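Local atomic coordinates of type IV pilus biogenesis factor PilY1 (Pseudomonas aeruginosa, PDB entry 3HX6), a protein that primes type IV pilus assembly, stabilises assembled pili, and supports calcium-dependent twitching motility and adhesion to host cells. Residues T329-V335 and L449-A455; V459-I465 and S477-L483. The protein carries 3 engineered substitutions. All blocks are in the same frame, centred on the assembly; numbering follows the deposited sequence.

Both contacts lie in the C-terminal beta-propeller part of PilY1 and both are buried, their centres about 10 Å apart. Contact 1 is near the centre of the domain, where two short strands and the loops that lead into them lie face to face without forming a bridge, joined by one hydrogen bond from a backbone N-H to a carboxylate, small apolar groups and waters. Contact 2, farther out, is the regular hairpin of 459-466 and 477-483, tied along its length by backbone hydrogen bonds. The two meet directly: strand 454-456 is the neighbour of strand 459-466 in the sheet, with a probable hydrogen bond from Leu461 N to Ile454 O, and Ile450 packs on Ile465.

Contact 1. Residues T329-V335 and L449-A455; sequences TAAPSLV and LIEDMIA
Asp452 holds CG anti to its own carbonyl carbon (chi1 -70°), and this swings the carboxylate across to Ala331. Met453 starts out in the same way, but its chain bends at the CG-SD bond, and CE finishes 4.0 Å from Ala331 O.

The one direct hydrogen bond runs from Ala331 N to Asp452 OD1, 3.1 Å long. It is nearly straight at the hydrogen (170°), yet the donor comes from above the carboxylate, 53° out of its plane. The methyl of Ala331 lies against the same group, its CB 3.6 Å from Asp452 OD2. Next along, Ala330 points its methyl at the backbone of the other chain: CB is 3.4 Å from Glu451 O, and Leu449 CD2 reaches it at 3.8 Å from another side. At the far end Val335 CG2 meets Ala455 CB at 3.7 Å.

The two chains run the same way but exchange no backbone-to-backbone hydrogen bond, and towards Ser333 and Ala455 they draw apart; water does much of the joining. One water takes the N-H of Thr329 and donates to Leu449 O. A second accepts from Met453 N at 2.9 Å and also binds Ser333 OG. A third links Ser333 OG to Ala455 N.

Arg255 donates to Pro332 O from strand 251-257, the inner strand of the calcium-carrying blade, and that strand also packs on Ala331 and Leu334. Ser333 and Val335 bond through their backbones to strand 343-348, while Leu449 and Met453 rest on Leu462 of strand 459-466. The contact thus brings together the two end strands of the mixed sheet, 333-336 and 454-456, near the centre of the propeller.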
ATOM      1  N   THR A 329     -30.361  -7.801   1.482  1.00 15.25           N
ATOM      2  CA  THR A 329     -30.032  -6.809   0.472  1.00 14.35           C
ATOM      3  C   THR A 329     -28.566  -6.884   0.074  1.00 15.35           C
ATOM      4  O   THR A 329     -28.231  -6.895  -1.110  1.00 12.31           O
ATOM      5  CB  THR A 329     -30.287  -5.380   1.000  1.00 14.69           C
ATOM      6  OG1 THR A 329     -31.678  -5.202   1.266  1.00 19.61           O
ATOM      7  CG2 THR A 329     -29.831  -4.352  -0.013  1.00 17.32           C
ATOM      8  N   ALA A 330     -27.698  -6.927   1.078  1.00 12.28           N
ATOM      9  CA  ALA A 330     -26.264  -6.965   0.853  1.00 12.84           C
ATOM     10  C   ALA A 330     -25.771  -8.302   0.336  1.00 13.43           C
ATOM     11  O   ALA A 330     -26.373  -9.348   0.586  1.00  9.68           O
ATOM     12  CB  ALA A 330     -25.527  -6.616   2.145  1.00 12.30           C
ATOM     13  N   ALA A 331     -24.655  -8.251  -0.382  1.00 13.38           N
ATOM     14  CA  ALA A 331     -24.039  -9.445  -0.925  1.00 12.05           C
ATOM     15  C   ALA A 331     -23.432 -10.251   0.210  1.00 11.28           C
ATOM     16  O   ALA A 331     -23.040  -9.693   1.239  1.00 11.40           O
ATOM     17  CB  ALA A 331     -22.941  -9.067  -1.911  1.00 12.36           C
ATOM     18  N   PRO A 332     -23.363 -11.579   0.044  1.00 10.20           N
ATOM     19  CA  PRO A 332     -22.781 -12.443   1.067  1.00 12.25           C
ATOM     20  C   PRO A 332     -21.264 -12.304   0.941  1.00 13.41           C
ATOM     21  O   PRO A 332     -20.770 -11.714  -0.025  1.00 11.63           O
ATOM     22  CB  PRO A 332     -23.226 -13.849   0.644  1.00 12.36           C
ATOM     23  CG  PRO A 332     -24.410 -13.609  -0.245  1.00 12.42           C
ATOM     24  CD  PRO A 332     -24.014 -12.382  -1.004  1.00 10.21           C
ATOM     25  N   SER A 333     -20.544 -12.825   1.930  1.00 11.53           N
ATOM     26  CA  SER A 333     -19.085 -12.837   1.933  1.00 12.78           C
ATOM     27  C   SER A 333     -18.750 -14.285   2.239  1.00 12.47           C
ATOM     28  O   SER A 333     -19.502 -14.951   2.943  1.00 12.85           O
ATOM     29  CB  SER A 333     -18.508 -11.925   3.023  1.00 12.02           C
ATOM     30  OG  SER A 333     -18.488 -10.581   2.590  1.00 13.35           O
ATOM     31  N   LEU A 334     -17.636 -14.776   1.713  1.00 13.25           N
ATOM     32  CA  LEU A 334     -17.259 -16.169   1.925  1.00 16.05           C
ATOM     33  C   LEU A 334     -15.909 -16.318   2.602  1.00 15.95           C
ATOM     34  O   LEU A 334     -14.955 -15.624   2.255  1.00 16.36           O
ATOM     35  CB  LEU A 334     -17.226 -16.904   0.580  1.00 18.35           C
ATOM     36  CG  LEU A 334     -18.496 -16.814  -0.270  1.00 22.79           C
ATOM     37  CD1 LEU A 334     -18.233 -17.408  -1.644  1.00 25.47           C
ATOM     38  CD2 LEU A 334     -19.633 -17.537   0.416  1.00 23.00           C
ATOM     39  N   VAL A 335     -15.836 -17.224   3.573  1.00 13.52           N
ATOM     40  CA  VAL A 335     -14.585 -17.482   4.278  1.00 14.94           C
ATOM     41  C   VAL A 335     -14.412 -18.997   4.339  1.00 13.61           C
ATOM     42  O   VAL A 335     -15.350 -19.713   4.688  1.00 11.05           O
ATOM     43  CB  VAL A 335     -14.606 -16.911   5.724  1.00 15.22           C
ATOM     44  CG1 VAL A 335     -13.276 -17.163   6.401  1.00 18.14           C
ATOM     45  CG2 VAL A 335     -14.894 -15.411   5.699  1.00 19.99           C
ATOM     46  N   LEU A 449     -28.307  -4.482   7.835  1.00 15.27           N
ATOM     47  CA  LEU A 449     -27.190  -4.551   6.906  1.00 14.37           C
ATOM     48  C   LEU A 449     -27.659  -4.321   5.472  1.00 15.06           C
ATOM     49  O   LEU A 449     -28.501  -5.072   4.978  1.00 14.40           O
ATOM     50  CB  LEU A 449     -26.526  -5.927   6.965  1.00 12.77           C
ATOM     51  CG  LEU A 449     -25.284  -6.044   6.077  1.00 15.06           C
ATOM     52  CD1 LEU A 449     -24.132  -5.381   6.798  1.00 14.99           C
ATOM     53  CD2 LEU A 449     -24.946  -7.499   5.772  1.00 14.84           C
ATOM     54  N   ILE A 450     -27.148  -3.292   4.804  1.00 12.78           N
ATOM     55  CA  ILE A 450     -27.520  -3.111   3.406  1.00 16.65           C
ATOM     56  C   ILE A 450     -26.277  -2.986   2.517  1.00 15.39           C
ATOM     57  O   ILE A 450     -26.360  -3.175   1.310  1.00 17.11           O
ATOM     58  CB  ILE A 450     -28.473  -1.891   3.164  1.00 20.16           C
ATOM     59  CG1 ILE A 450     -27.700  -0.577   3.186  1.00 23.75           C
ATOM     60  CG2 ILE A 450     -29.610  -1.902   4.185  1.00 20.87           C
ATOM     61  CD1 ILE A 450     -27.295  -0.117   4.542  1.00 28.66           C
ATOM     62  N   GLU A 451     -25.128  -2.695   3.124  1.00 16.90           N
ATOM     63  CA  GLU A 451     -23.861  -2.547   2.390  1.00 16.95           C
ATOM     64  C   GLU A 451     -23.053  -3.842   2.393  1.00 16.52           C
ATOM     65  O   GLU A 451     -23.100  -4.611   3.357  1.00 12.83           O
ATOM     66  CB  GLU A 451     -23.003  -1.445   3.021  1.00 19.59           C
ATOM     67  CG  GLU A 451     -23.619  -0.054   2.972  1.00 29.25           C
ATOM     68  CD  GLU A 451     -23.714   0.480   1.560  1.00 31.09           C
ATOM     69  OE1 GLU A 451     -22.662   0.556   0.891  1.00 36.08           O
ATOM     70  OE2 GLU A 451     -24.833   0.822   1.119  1.00 34.35           O
ATOM     71  N   ASP A 452     -22.302  -4.077   1.319  1.00 13.69           N
ATOM     72  CA  ASP A 452     -21.483  -5.277   1.227  1.00 15.76           C
ATOM     73  C   ASP A 452     -20.422  -5.298   2.322  1.00 13.99           C
ATOM     74  O   ASP A 452     -20.026  -4.256   2.849  1.00 14.05           O
ATOM     75  CB  ASP A 452     -20.818  -5.373  -0.146  1.00 17.00           C
ATOM     76  CG  ASP A 452     -21.813  -5.660  -1.253  1.00 22.60           C
ATOM     77  OD1 ASP A 452     -23.036  -5.720  -0.973  1.00 19.94           O
ATOM     78  OD2 ASP A 452     -21.371  -5.830  -2.410  1.00 26.50           O
ATOM     79  N   MET A 453     -19.965  -6.499   2.652  1.00 12.10           N
ATOM     80  CA  MET A 453     -18.979  -6.685   3.696  1.00 13.19           C
ATOM     81  C   MET A 453     -17.620  -7.046   3.119  1.00 15.11           C
ATOM     82  O   MET A 453     -17.491  -7.329   1.928  1.00 15.31           O
ATOM     83  CB  MET A 453     -19.442  -7.788   4.641  1.00 11.88           C
ATOM     84  CG  MET A 453     -20.874  -7.618   5.121  1.00 13.48           C
ATOM     85  SD  MET A 453     -21.348  -8.961   6.228  1.00 15.31           S
ATOM     86  CE  MET A 453     -22.078 -10.115   5.072  1.00 11.81           C
ATOM     87  N   ILE A 454     -16.610  -7.049   3.981  1.00 14.18           N
ATOM     88  CA  ILE A 454     -15.250  -7.369   3.566  1.00 15.81           C
ATOM     89  C   ILE A 454     -14.645  -8.430   4.468  1.00 14.85           C
ATOM     90  O   ILE A 454     -14.461  -8.209   5.665  1.00 14.22           O
ATOM     91  CB  ILE A 454     -14.346  -6.119   3.627  1.00 16.34           C
ATOM     92  CG1 ILE A 454     -14.950  -5.005   2.769  1.00 16.40           C
ATOM     93  CG2 ILE A 454     -12.935  -6.470   3.150  1.00 15.72           C
ATOM     94  CD1 ILE A 454     -14.414  -3.608   3.114  1.00 20.32           C
ATOM     95  N   ALA A 455     -14.338  -9.581   3.888  1.00 14.32           N
ATOM     96  CA  ALA A 455     -13.735 -10.670   4.635  1.00 17.37           C
ATOM     97  C   ALA A 455     -12.259 -10.713   4.260  1.00 18.82           C
ATOM     98  O   ALA A 455     -11.916 -10.842   3.086  1.00 21.27           O
ATOM     99  CB  ALA A 455     -14.415 -11.993   4.283  1.00 15.19           C
TER
HETATM  100  O   HOH W   1     -28.800  -7.240   3.585  1.00 12.77           O
HETATM  101  O   HOH W   2     -20.393  -8.980   1.254  1.00 13.42           O
HETATM  102  O   HOH W   3     -16.149 -10.300   1.362  1.00 37.91           O

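Contact 2. Residues V459-I465 and S477-L483; sequences VVLLQTI and SNWTYGL
Leu462 and Tyr481 form the middle one of three hydrogen-bonded pairs in this antiparallel arrangement, with Val460-Leu483 and Thr464-Trp479 to either side. Each pair exchanges two backbone bonds; from Tyr481 N to Leu462 O the distance is 2.7 Å and the N-H...O angle 174°. Thr464 O takes two donors from opposite faces of its carbonyl plane: Trp479 N at 3.2 Å, and the side-chain amide of Asn478, whose ND2 is also 3.2 Å away but more bent (146°). Residues of the intervening non-hydrogen-bonded pairs add CA-H...O contacts to carbonyls of the neighbouring pairs, as from Gln463 CA to Trp479 O, 3.2 Å.

The strands are the two arms of a beta hairpin. With 454-456 on one flank and 521-524 on the other, it makes a four-stranded antiparallel unit, as in a propeller blade.

Apolar contacts gather on the Leu462 and Tyr481 side. Thr464 places CG2 between its backbone N and carbonyl carbon, which sets that methyl 3.4 Å from Trp479 CB and at the edge of the Tyr481 ring, 3.5 Å from CE1. Leu462 CG lies 3.9 Å from Tyr481 CB, and Leu462 CD2 touches Leu483 CD1 at 4.2 Å.

Among the polar groups, the amides of Gln463 and Asn478 stack on the reverse face with planes 14° apart. Thr464 OG1 bonds to Met448 O and Thr480 OG1 to Gln524. Tyr481 OH is held by Glu447 and Arg413, and Arg413 also makes a cation-pi contact with Trp479.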
ATOM      1  N   VAL A 459     -10.935 -12.099   9.743  1.00 15.39           N
ATOM      2  CA  VAL A 459     -11.964 -11.155  10.166  1.00 15.52           C
ATOM      3  C   VAL A 459     -12.951 -10.824   9.055  1.00 14.68           C
ATOM      4  O   VAL A 459     -12.623 -10.891   7.871  1.00 14.98           O
ATOM      5  CB  VAL A 459     -11.360  -9.802  10.641  1.00 16.90           C
ATOM      6  CG1 VAL A 459     -10.196 -10.035  11.572  1.00 17.52           C
ATOM      7  CG2 VAL A 459     -10.932  -8.972   9.446  1.00 16.77           C
ATOM      8  N   VAL A 460     -14.169 -10.477   9.446  1.00 13.82           N
ATOM      9  CA  VAL A 460     -15.167 -10.059   8.480  1.00 13.59           C
ATOM     10  C   VAL A 460     -15.519  -8.645   8.915  1.00 13.71           C
ATOM     11  O   VAL A 460     -15.840  -8.401  10.077  1.00 14.90           O
ATOM     12  CB  VAL A 460     -16.417 -10.967   8.479  1.00 15.96           C
ATOM     13  CG1 VAL A 460     -17.084 -10.968   9.846  1.00 12.99           C
ATOM     14  CG2 VAL A 460     -17.379 -10.494   7.397  1.00 12.89           C
ATOM     15  N   LEU A 461     -15.405  -7.709   7.984  1.00 12.48           N
ATOM     16  CA  LEU A 461     -15.676  -6.309   8.257  1.00 13.15           C
ATOM     17  C   LEU A 461     -17.008  -5.927   7.637  1.00 12.64           C
ATOM     18  O   LEU A 461     -17.265  -6.229   6.479  1.00 13.16           O
ATOM     19  CB  LEU A 461     -14.551  -5.465   7.664  1.00 14.63           C
ATOM     20  CG  LEU A 461     -13.166  -5.823   8.209  1.00 14.63           C
ATOM     21  CD1 LEU A 461     -12.091  -5.338   7.253  1.00 17.09           C
ATOM     22  CD2 LEU A 461     -12.993  -5.209   9.595  1.00 13.48           C
ATOM     23  N   LEU A 462     -17.862  -5.269   8.408  1.00 13.00           N
ATOM     24  CA  LEU A 462     -19.162  -4.876   7.898  1.00 12.85           C
ATOM     25  C   LEU A 462     -19.617  -3.563   8.503  1.00 13.61           C
ATOM     26  O   LEU A 462     -19.131  -3.141   9.551  1.00 14.23           O
ATOM     27  CB  LEU A 462     -20.205  -5.955   8.206  1.00 11.34           C
ATOM     28  CG  LEU A 462     -20.398  -6.270   9.694  1.00 11.84           C
ATOM     29  CD1 LEU A 462     -21.852  -6.599   9.951  1.00 14.57           C
ATOM     30  CD2 LEU A 462     -19.502  -7.427  10.113  1.00 11.95           C
ATOM     31  N   GLN A 463     -20.554  -2.918   7.827  1.00 14.10           N
ATOM     32  CA  GLN A 463     -21.096  -1.665   8.305  1.00 16.16           C
ATOM     33  C   GLN A 463     -22.601  -1.778   8.287  1.00 16.16           C
ATOM     34  O   GLN A 463     -23.198  -2.161   7.282  1.00 17.28           O
ATOM     35  CB  GLN A 463     -20.673  -0.505   7.407  1.00 18.98           C
ATOM     36  CG  GLN A 463     -21.189   0.841   7.885  1.00 23.72           C
ATOM     37  CD  GLN A 463     -21.025   1.922   6.838  1.00 27.46           C
ATOM     38  OE1 GLN A 463     -21.681   1.898   5.791  1.00 30.62           O
ATOM     39  NE2 GLN A 463     -20.147   2.870   7.106  1.00 27.81           N
ATOM     40  N   THR A 464     -23.215  -1.436   9.404  1.00 13.67           N
ATOM     41  CA  THR A 464     -24.655  -1.496   9.506  1.00 16.75           C
ATOM     42  C   THR A 464     -25.229  -0.082   9.532  1.00 17.15           C
ATOM     43  O   THR A 464     -24.515   0.894   9.780  1.00 16.66           O
ATOM     44  CB  THR A 464     -25.063  -2.182  10.792  1.00 17.36           C
ATOM     45  OG1 THR A 464     -26.473  -2.403  10.784  1.00 29.63           O
ATOM     46  CG2 THR A 464     -24.710  -1.299  11.963  1.00 14.67           C
ATOM     47  N   ILE A 465     -26.527   0.024   9.280  1.00 16.89           N
ATOM     48  CA  ILE A 465     -27.177   1.316   9.310  1.00 17.27           C
ATOM     49  C   ILE A 465     -28.405   1.235  10.206  1.00 18.00           C
ATOM     50  O   ILE A 465     -29.149   0.250  10.191  1.00 16.32           O
ATOM     51  CB  ILE A 465     -27.575   1.789   7.884  1.00 18.41           C
ATOM     52  CG1 ILE A 465     -28.106   3.227   7.950  1.00 21.09           C
ATOM     53  CG2 ILE A 465     -28.619   0.853   7.288  1.00 18.32           C
ATOM     54  CD1 ILE A 465     -28.384   3.845   6.602  1.00 21.12           C
ATOM     55  N   SER A 477     -27.624   6.255  11.733  1.00 25.83           N
ATOM     56  CA  SER A 477     -26.301   6.154  12.335  1.00 25.15           C
ATOM     57  C   SER A 477     -25.625   4.892  11.814  1.00 23.69           C
ATOM     58  O   SER A 477     -26.283   3.891  11.531  1.00 23.69           O
ATOM     59  CB  SER A 477     -26.404   6.115  13.863  1.00 26.62           C
ATOM     60  OG  SER A 477     -27.093   4.964  14.310  1.00 31.61           O
ATOM     61  N   ASN A 478     -24.307   4.944  11.691  1.00 22.05           N
ATOM     62  CA  ASN A 478     -23.549   3.822  11.168  1.00 22.49           C
ATOM     63  C   ASN A 478     -22.599   3.179  12.152  1.00 20.71           C
ATOM     64  O   ASN A 478     -21.848   3.857  12.854  1.00 19.83           O
ATOM     65  CB  ASN A 478     -22.755   4.264   9.941  1.00 25.51           C
ATOM     66  CG  ASN A 478     -23.639   4.579   8.752  1.00 30.01           C
ATOM     67  OD1 ASN A 478     -23.354   5.493   7.988  1.00 33.18           O
ATOM     68  ND2 ASN A 478     -24.710   3.808   8.580  1.00 31.52           N
ATOM     69  N   TRP A 479     -22.635   1.852  12.182  1.00 18.69           N
ATOM     70  CA  TRP A 479     -21.758   1.077  13.038  1.00 17.09           C
ATOM     71  C   TRP A 479     -20.897   0.162  12.183  1.00 16.87           C
ATOM     72  O   TRP A 479     -21.409  -0.593  11.355  1.00 18.08           O
ATOM     73  CB  TRP A 479     -22.564   0.237  14.030  1.00 16.31           C
ATOM     74  CG  TRP A 479     -23.040   1.013  15.202  1.00 17.38           C
ATOM     75  CD1 TRP A 479     -24.182   1.750  15.294  1.00 18.95           C
ATOM     76  CD2 TRP A 479     -22.360   1.164  16.454  1.00 17.14           C
ATOM     77  NE1 TRP A 479     -24.260   2.352  16.528  1.00 18.02           N
ATOM     78  CE2 TRP A 479     -23.153   2.008  17.259  1.00 19.36           C
ATOM     79  CE3 TRP A 479     -21.157   0.668  16.970  1.00 17.94           C
ATOM     80  CZ2 TRP A 479     -22.783   2.367  18.561  1.00 18.22           C
ATOM     81  CZ3 TRP A 479     -20.788   1.024  18.263  1.00 20.24           C
ATOM     82  CH2 TRP A 479     -21.602   1.867  19.044  1.00 17.05           C
ATOM     83  N   THR A 480     -19.588   0.248  12.382  1.00 15.64           N
ATOM     84  CA  THR A 480     -18.633  -0.580  11.662  1.00 16.01           C
ATOM     85  C   THR A 480     -18.225  -1.705  12.600  1.00 13.99           C
ATOM     86  O   THR A 480     -17.870  -1.454  13.750  1.00 16.29           O
ATOM     87  CB  THR A 480     -17.368   0.220  11.282  1.00 17.55           C
ATOM     88  OG1 THR A 480     -17.730   1.303  10.420  1.00 16.80           O
ATOM     89  CG2 THR A 480     -16.364  -0.677  10.568  1.00 17.05           C
ATOM     90  N   TYR A 481     -18.285  -2.940  12.118  1.00 13.41           N
ATOM     91  CA  TYR A 481     -17.922  -4.092  12.937  1.00 11.51           C
ATOM     92  C   TYR A 481     -16.786  -4.899  12.338  1.00 11.16           C
ATOM     93  O   TYR A 481     -16.614  -4.954  11.125  1.00 11.00           O
ATOM     94  CB  TYR A 481     -19.117  -5.040  13.118  1.00 12.35           C
ATOM     95  CG  TYR A 481     -20.325  -4.464  13.833  1.00 13.28           C
ATOM     96  CD1 TYR A 481     -21.375  -3.886  13.118  1.00 15.05           C
ATOM     97  CD2 TYR A 481     -20.433  -4.531  15.223  1.00 13.97           C
ATOM     98  CE1 TYR A 481     -22.510  -3.392  13.767  1.00 14.10           C
ATOM     99  CE2 TYR A 481     -21.560  -4.038  15.888  1.00 14.56           C
ATOM    100  CZ  TYR A 481     -22.594  -3.472  15.153  1.00 16.58           C
ATOM    101  OH  TYR A 481     -23.708  -2.988  15.803  1.00 14.48           O
ATOM    102  N   GLY A 482     -16.021  -5.534  13.215  1.00 11.95           N
ATOM    103  CA  GLY A 482     -14.930  -6.398  12.806  1.00 12.92           C
ATOM    104  C   GLY A 482     -15.185  -7.646  13.631  1.00 15.22           C
ATOM    105  O   GLY A 482     -14.961  -7.641  14.845  1.00 15.40           O
ATOM    106  N   LEU A 483     -15.676  -8.708  12.998  1.00 12.97           N
ATOM    107  CA  LEU A 483     -15.991  -9.930  13.734  1.00 14.76           C
ATOM    108  C   LEU A 483     -15.214 -11.148  13.267  1.00 16.33           C
ATOM    109  O   LEU A 483     -14.632 -11.153  12.183  1.00 15.15           O
ATOM    110  CB  LEU A 483     -17.499 -10.233  13.628  1.00 12.98           C
ATOM    111  CG  LEU A 483     -18.460  -9.158  14.156  1.00 13.73           C
ATOM    112  CD1 LEU A 483     -19.882  -9.472  13.742  1.00 11.56           C
ATOM    113  CD2 LEU A 483     -18.354  -9.065  15.672  1.00 17.09           C
TER
HETATM  114  O   HOH W   4     -19.498   2.769   9.565  1.00 44.38           O